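Local coordinates for protein transcription initiation factor IIB (Methanocaldococcus jannaschii, PDB 5O9J) that forms a mini-intein with the HINT fold, a domain that in its family excises itself from a host protein, here transcription factor IIB, and joins the flanking pieces, at residues E26-D29 against K30-N34; V107-V111 against D112-V116; L164-P167 against N168-N171. All blocks are in the same frame, centred on the assembly; numbering follows the deposited sequence.

In the fold
The three contacts are local, each within one continuous piece of chain: a helix, and two places where a strand runs into a loop. All lie in a single intein splicing domain. Along the sequence contact 1 comes first, on helix 24-33. Contact 2 spans the end of strand 105-110 and the loop after it, and contact 3 leaves strand 160-165. Contacts 1 and 3 have centres about 19 Å apart, yet touch where Ile28 CD1 meets Leu164 CD2 at 3.8 Å. Contact 2 belongs to a different sheet of this mainly beta HINT fold. Its nearest atoms are about 19 Å from contact 1 and about 14 Å from contact 3.

Contact 1. Residues E26-D29 against K30-N34; sequences ELID and KIIEN
Leu27 and Ile31 meet one helical turn apart, their side chains slanting across each other. The tip of Ile31, CD1, lies 3.9 Å from the branch carbon CG of Leu27. Ile31 CG1 stands anti to its own carbonyl carbon (chi1 -70°), which turns the longer branch back toward Leu27 and over its carbonyl oxygen. Both side chains also touch Ile52. An alanine in place of Ile31 would take away the CD1 that meets Leu27 CG and would probably open a gap between Leu27 and Ile52. Ile28 and Ile32 repeat the oblique pairing on the next face. Here Ile32 CD1 reaches the short branch CG2 of Ile28 at 3.8 Å.

Asp29 and Glu33 run side by side and point the same way. Their carboxylate planes are only 19° apart, and Asp29 OD1 is 4.4 Å from Glu33 OE2. Two like charges so close would probably repel. Arg73 is likely to ease this, with a salt bridge to Asp29 OD1 and a weak, long ion pair to Glu33. The backbone beneath is regular alpha helix. Ile31 N gives a hydrogen bond of 2.9 Å to Leu27 O, and Glu33 N one of 2.9 Å to Asp29 O. The Lys30 chain, bent at chi2, leads away to a salt bridge with Glu15.

Helix 24-33 lies against three strands of the HINT domain. Ile28 packs on Tyr162 and Leu164 of strand 160-165, and with Ile31 on Val71 of strand 70-75. Ile52, under Leu27 and Ile31, belongs to strand 52-57.

Contact 2. Residues V107-V111 against D112-V116; sequences VPIRV and DELKV
Just past strand 105-110 the backbone folds into a type I beta turn over Arg110-Glu113, and Glu113 N gives a 3.1 Å hydrogen bond to Arg110 O from well above the carbonyl plane. A weak bond follows from Leu114 N to Val111 O. Arg110 then grips Asp112 side-on with two nitrogens, one to each carboxylate oxygen. Its NH2 reaches Asp112 OD2 at 2.6 Å, nearly straight at 172° and in the guanidinium plane. Arg110 NE meets Asp112 OD1 at 3.1 Å, on the syn side but tilted from the carboxylate plane. The guanidinium and carboxylate planes are 43° apart, and OD2 is met from above its own plane. Asp112 CG sits between the backbone N and carbonyl carbon (chi1 60°), which swings the carboxylate back to the arginine. Arg94 NE forms a second salt bridge to OD2.

On the apolar side Ile109 CG2 touches Leu114 CD2 at 4.1 Å, the two side chains slanting past each other. Leu114 CD1 lies beside Val111. A water donates to both Val111 O and Leu114 O. Val111 and Leu114 pack on Ile82, and Leu114 also on Ile148 and Ile151.

The arrangement is a type I beta turn with a bidentate salt bridge outside and aliphatic packing inside. It leads the chain from edge strand 105-110 toward strand 119-123 of another sheet in the HINT fold.

Contact 3. Residues L164-P167 against N168-N171; sequences LTVP and NAEN
Val166 and Ala169 meet through methyl groups, Val166 CG1 against Ala169 CB at 3.8 Å. CG1 stands opposite the backbone N of its residue (chi1 -174°), and this directs it at the alanine. Val166 also faces the backbone oxygen Asn171 O, 3.8 Å from its CB. That oxygen is buried with no polar partner in the model.

One backbone hydrogen bond closes an alpha-turn spanning Val166 to Glu170. Glu170 N points to Val166 O at 2.9 Å, nearly along the C=O axis. Asn168 and Glu170 both have positive phi (58° and 49°), and these bends carry the chain round. The positive phi of Asn168 also brings its CB close to Pro167 O, at 3.1 Å.

Further out, the side chain of Asn171 is fixed by a hydrogen bond from ND2 to Phe57 O, beside a weak one to Ala169 O. Ser59 OG bonds to Asn168 O, and Arg133 NE weakly to Ala169 O.

The turn joins strand 160-165 to strand 171-174, which belong to different sheets. Strand 52-57 meets both ends: Val166 packs on Val54, and Asn171 on Ala56. Glu170 pairs by backbone with Asn132, just past strand 127-131.

Contact 1. Residues E26-D29 against K30-N34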
loop_
_atom_site.group_PDB
_atom_site.type_symbol
_atom_site.label_atom_id
_atom_site.label_comp_id
_atom_site.label_asym_id
_atom_site.label_seq_id
_atom_site.Cartn_x
_atom_site.Cartn_y
_atom_site.Cartn_z
ATOM N N GLU A 26 10.921 7.095 4.023
ATOM C CA GLU A 26 12.338 7.344 4.258
ATOM C C GLU A 26 13.188 7.002 3.034
ATOM O O GLU A 26 14.013 7.804 2.595
ATOM C CB GLU A 26 12.809 6.539 5.468
ATOM C CG GLU A 26 14.231 6.825 5.927
ATOM C CD GLU A 26 14.451 6.407 7.375
ATOM O OE1 GLU A 26 15.605 6.462 7.852
ATOM O OE2 GLU A 26 13.459 6.030 8.040
ATOM N N LEU A 27 12.983 5.808 2.488
ATOM C CA LEU A 27 13.650 5.400 1.253
ATOM C C LEU A 27 13.415 6.390 0.108
ATOM O O LEU A 27 14.356 6.835 -0.549
ATOM C CB LEU A 27 13.164 4.029 0.818
ATOM C CG LEU A 27 13.647 3.559 -0.555
ATOM C CD1 LEU A 27 15.126 3.182 -0.532
ATOM C CD2 LEU A 27 12.791 2.406 -1.050
ATOM N N ILE A 28 12.151 6.703 -0.139
ATOM C CA ILE A 28 11.776 7.502 -1.297
ATOM C C ILE A 28 12.260 8.948 -1.170
ATOM O O ILE A 28 12.680 9.562 -2.159
ATOM C CB ILE A 28 10.245 7.455 -1.514
ATOM C CG1 ILE A 28 9.846 6.075 -2.056
ATOM C CG2 ILE A 28 9.787 8.553 -2.464
ATOM C CD1 ILE A 28 8.353 5.897 -2.283
ATOM N N ASP A 29 12.212 9.487 0.044
ATOM C CA ASP A 29 12.778 10.806 0.294
ATOM C C ASP A 29 14.262 10.820 -0.044
ATOM O O ASP A 29 14.739 11.737 -0.706
ATOM C CB ASP A 29 12.573 11.232 1.747
ATOM C CG ASP A 29 11.201 11.824 1.992
ATOM O OD1 ASP A 29 10.484 12.118 1.011
ATOM O OD2 ASP A 29 10.837 12.011 3.169
ATOM N N LYS A 30 14.983 9.795 0.397
ATOM C CA LYS A 30 16.426 9.720 0.172
ATOM C C LYS A 30 16.754 9.606 -1.314
ATOM O O LYS A 30 17.694 10.233 -1.799
ATOM C CB LYS A 30 17.026 8.534 0.936
ATOM C CG LYS A 30 18.457 8.204 0.553
ATOM C CD LYS A 30 18.715 6.706 0.599
ATOM C CE LYS A 30 20.172 6.395 0.296
ATOM N NZ LYS A 30 20.315 5.059 -0.333
ATOM N N ILE A 31 15.969 8.804 -2.029
ATOM C CA ILE A 31 16.101 8.639 -3.476
ATOM C C ILE A 31 15.888 9.942 -4.254
ATOM O O ILE A 31 16.664 10.299 -5.153
ATOM C CB ILE A 31 15.093 7.614 -3.992
ATOM C CG1 ILE A 31 15.460 6.198 -3.534
ATOM C CG2 ILE A 31 15.018 7.628 -5.499
ATOM C CD1 ILE A 31 14.466 5.186 -4.033
ATOM N N ILE A 32 14.803 10.627 -3.926
ATOM C CA ILE A 32 14.452 11.848 -4.628
ATOM C C ILE A 32 15.483 12.933 -4.338
ATOM O O ILE A 32 16.001 13.570 -5.256
ATOM C CB ILE A 32 13.052 12.325 -4.245
ATOM C CG1 ILE A 32 12.010 11.386 -4.850
ATOM C CG2 ILE A 32 12.815 13.754 -4.741
ATOM C CD1 ILE A 32 10.581 11.704 -4.425
ATOM N N GLU A 33 15.817 13.106 -3.066
ATOM C CA GLU A 33 16.754 14.146 -2.664
ATOM C C GLU A 33 18.166 13.924 -3.231
ATOM O O GLU A 33 18.975 14.853 -3.267
ATOM C CB GLU A 33 16.774 14.252 -1.136
ATOM C CG GLU A 33 15.453 14.823 -0.574
ATOM C CD GLU A 33 15.165 14.422 0.874
ATOM O OE1 GLU A 33 16.052 13.823 1.531
ATOM O OE2 GLU A 33 14.046 14.726 1.358
ATOM N N ASN A 34 18.439 12.712 -3.710
ATOM C CA ASN A 34 19.729 12.374 -4.317
ATOM C C ASN A 34 19.673 12.231 -5.833
ATOM O O ASN A 34 20.677 11.924 -6.475
ATOM C CB ASN A 34 20.273 11.064 -3.732
ATOM C CG ASN A 34 20.715 11.206 -2.292
ATOM O OD1 ASN A 34 21.087 12.291 -1.846
ATOM N ND2 ASN A 34 20.672 10.103 -1.550
#

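Contact 2. Residues V107-V111 against D112-V116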
loop_
_atom_site.group_PDB
_atom_site.type_symbol
_atom_site.label_atom_id
_atom_site.label_comp_id
_atom_site.label_asym_id
_atom_site.label_seq_id
_atom_site.Cartn_x
_atom_site.Cartn_y
_atom_site.Cartn_z
ATOM N N VAL A 107 -17.413 -7.214 -1.902
ATOM C CA VAL A 107 -17.204 -6.229 -2.955
ATOM C C VAL A 107 -16.177 -5.202 -2.510
ATOM O O VAL A 107 -16.001 -4.974 -1.317
ATOM C CB VAL A 107 -18.514 -5.501 -3.336
ATOM C CG1 VAL A 107 -19.466 -6.448 -4.053
ATOM C CG2 VAL A 107 -19.168 -4.890 -2.111
ATOM N N PRO A 108 -15.471 -4.595 -3.468
ATOM C CA PRO A 108 -14.549 -3.521 -3.086
ATOM C C PRO A 108 -15.302 -2.244 -2.728
ATOM O O PRO A 108 -16.122 -1.785 -3.523
ATOM C CB PRO A 108 -13.696 -3.326 -4.345
ATOM C CG PRO A 108 -14.572 -3.781 -5.464
ATOM C CD PRO A 108 -15.386 -4.924 -4.902
ATOM N N ILE A 109 -15.032 -1.687 -1.548
ATOM C CA ILE A 109 -15.644 -0.417 -1.140
ATOM C C ILE A 109 -14.589 0.655 -0.836
ATOM O O ILE A 109 -13.646 0.399 -0.093
ATOM C CB ILE A 109 -16.540 -0.597 0.102
ATOM C CG1 ILE A 109 -17.638 -1.623 -0.171
ATOM C CG2 ILE A 109 -17.152 0.741 0.534
ATOM C CD1 ILE A 109 -18.522 -1.271 -1.344
ATOM N N ARG A 110 -14.748 1.847 -1.415
ATOM C CA ARG A 110 -13.875 2.979 -1.089
ATOM C C ARG A 110 -13.818 3.207 0.422
ATOM O O ARG A 110 -14.814 3.003 1.121
ATOM C CB ARG A 110 -14.349 4.246 -1.800
ATOM C CG ARG A 110 -13.832 4.369 -3.219
ATOM C CD ARG A 110 -14.347 5.626 -3.885
ATOM N NE ARG A 110 -14.152 6.808 -3.054
ATOM C CZ ARG A 110 -13.396 7.846 -3.393
ATOM N NH1 ARG A 110 -12.747 7.854 -4.553
ATOM N NH2 ARG A 110 -13.293 8.880 -2.571
ATOM N N VAL A 111 -12.653 3.605 0.925
ATOM C CA VAL A 111 -12.444 3.709 2.368
ATOM C C VAL A 111 -13.285 4.814 3.004
ATOM O O VAL A 111 -13.600 4.755 4.199
ATOM C CB VAL A 111 -10.960 3.959 2.707
ATOM C CG1 VAL A 111 -10.117 2.750 2.315
ATOM C CG2 VAL A 111 -10.457 5.215 2.011
ATOM N N ASP A 112 -13.654 5.814 2.208
ATOM C CA ASP A 112 -14.441 6.932 2.728
ATOM C C ASP A 112 -15.937 6.607 2.748
ATOM O O ASP A 112 -16.737 7.379 3.267
ATOM C CB ASP A 112 -14.173 8.210 1.918
ATOM C CG ASP A 112 -14.535 8.071 0.448
ATOM O OD1 ASP A 112 -14.819 6.943 -0.004
ATOM O OD2 ASP A 112 -14.522 9.102 -0.262
ATOM N N GLU A 113 -16.302 5.451 2.199
ATOM C CA GLU A 113 -17.689 4.998 2.219
ATOM C C GLU A 113 -17.881 3.855 3.213
ATOM O O GLU A 113 -18.978 3.310 3.355
ATOM C CB GLU A 113 -18.134 4.569 0.823
ATOM C CG GLU A 113 -18.076 5.687 -0.213
ATOM C CD GLU A 113 -18.665 5.283 -1.557
ATOM O OE1 GLU A 113 -19.261 4.188 -1.650
ATOM O OE2 GLU A 113 -18.530 6.066 -2.525
ATOM N N LEU A 114 -16.808 3.495 3.904
ATOM C CA LEU A 114 -16.891 2.484 4.948
ATOM C C LEU A 114 -17.570 3.041 6.193
ATOM O O LEU A 114 -17.521 4.244 6.454
ATOM C CB LEU A 114 -15.502 1.967 5.304
ATOM C CG LEU A 114 -14.800 1.102 4.265
ATOM C CD1 LEU A 114 -13.365 0.905 4.692
ATOM C CD2 LEU A 114 -15.511 -0.233 4.132
ATOM N N LYS A 115 -18.194 2.155 6.960
ATOM C CA LYS A 115 -18.870 2.532 8.194
ATOM C C LYS A 115 -18.473 1.593 9.320
ATOM O O LYS A 115 -18.181 0.429 9.078
ATOM C CB LYS A 115 -20.386 2.508 7.994
ATOM C CG LYS A 115 -20.883 3.524 6.974
ATOM C CD LYS A 115 -22.288 3.198 6.482
ATOM C CE LYS A 115 -22.325 1.862 5.751
ATOM N NZ LYS A 115 -23.612 1.650 5.028
ATOM N N VAL A 116 -18.453 2.100 10.550
ATOM C CA VAL A 116 -18.218 1.261 11.726
ATOM C C VAL A 116 -19.207 0.100 11.702
ATOM O O VAL A 116 -20.365 0.285 11.339
ATOM C CB VAL A 116 -18.365 2.066 13.046
ATOM C CG1 VAL A 116 -18.250 1.149 14.262
ATOM C CG2 VAL A 116 -17.327 3.181 13.115
HETATM O O HOH W 1 -17.303 2.377 -3.002
HETATM O O HOH W 2 -15.462 6.062 5.754
#

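Contact 3. Residues L164-P167 against N168-N171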
loop_
_atom_site.group_PDB
_atom_site.type_symbol
_atom_site.label_atom_id
_atom_site.label_comp_id
_atom_site.label_asym_id
_atom_site.label_seq_id
_atom_site.Cartn_x
_atom_site.Cartn_y
_atom_site.Cartn_z
ATOM N N LEU A 164 5.458 3.513 -5.356
ATOM C CA LEU A 164 6.470 2.773 -6.095
ATOM C C LEU A 164 5.844 2.383 -7.420
ATOM O O LEU A 164 4.635 2.155 -7.490
ATOM C CB LEU A 164 6.940 1.533 -5.327
ATOM C CG LEU A 164 7.529 1.714 -3.923
ATOM C CD1 LEU A 164 7.790 0.368 -3.260
ATOM C CD2 LEU A 164 8.814 2.523 -3.973
ATOM N N THR A 165 6.648 2.324 -8.474
ATOM C CA THR A 165 6.179 1.752 -9.723
ATOM C C THR A 165 6.880 0.425 -9.923
ATOM O O THR A 165 8.102 0.365 -10.083
ATOM C CB THR A 165 6.429 2.671 -10.938
ATOM O OG1 THR A 165 5.712 3.898 -10.766
ATOM C CG2 THR A 165 5.952 2.001 -12.222
ATOM N N VAL A 166 6.090 -0.641 -9.900
ATOM C CA VAL A 166 6.606 -1.983 -10.066
ATOM C C VAL A 166 5.999 -2.593 -11.323
ATOM O O VAL A 166 4.849 -3.031 -11.314
ATOM C CB VAL A 166 6.282 -2.860 -8.834
ATOM C CG1 VAL A 166 6.948 -4.219 -8.955
ATOM C CG2 VAL A 166 6.721 -2.149 -7.557
ATOM N N PRO A 167 6.760 -2.588 -12.421
ATOM C CA PRO A 167 6.346 -3.223 -13.677
ATOM C C PRO A 167 6.104 -4.723 -13.543
ATOM O O PRO A 167 6.732 -5.377 -12.712
ATOM C CB PRO A 167 7.532 -2.954 -14.618
ATOM C CG PRO A 167 8.672 -2.544 -13.716
ATOM C CD PRO A 167 8.020 -1.842 -12.573
ATOM N N ASN A 168 5.200 -5.252 -14.361
ATOM C CA ASN A 168 4.928 -6.690 -14.414
ATOM C C ASN A 168 4.487 -7.269 -13.070
ATOM O O ASN A 168 4.688 -8.459 -12.800
ATOM C CB ASN A 168 6.161 -7.449 -14.922
ATOM C CG ASN A 168 6.628 -6.960 -16.283
ATOM O OD1 ASN A 168 5.815 -6.655 -17.158
ATOM N ND2 ASN A 168 7.942 -6.870 -16.464
ATOM N N ALA A 169 3.887 -6.425 -12.234
ATOM C CA ALA A 169 3.344 -6.865 -10.953
ATOM C C ALA A 169 2.255 -5.905 -10.498
ATOM O O ALA A 169 1.187 -6.330 -10.064
ATOM C CB ALA A 169 4.444 -6.973 -9.905
ATOM N N GLU A 170 2.541 -4.610 -10.605
ATOM C CA GLU A 170 1.591 -3.554 -10.261
ATOM C C GLU A 170 0.938 -3.753 -8.885
ATOM O O GLU A 170 -0.236 -3.451 -8.684
ATOM C CB GLU A 170 0.528 -3.436 -11.352
ATOM C CG GLU A 170 1.114 -3.015 -12.698
ATOM C CD GLU A 170 0.059 -2.610 -13.708
ATOM O OE1 GLU A 170 -1.129 -2.531 -13.325
ATOM O OE2 GLU A 170 0.420 -2.361 -14.882
ATOM N N ASN A 171 1.727 -4.281 -7.956
ATOM C CA ASN A 171 1.397 -4.325 -6.540
ATOM C C ASN A 171 2.715 -4.309 -5.780
ATOM O O ASN A 171 3.781 -4.427 -6.387
ATOM C CB ASN A 171 0.575 -5.569 -6.174
ATOM C CG ASN A 171 1.374 -6.856 -6.300
ATOM O OD1 ASN A 171 2.167 -7.194 -5.422
ATOM N ND2 ASN A 171 1.181 -7.569 -7.404
#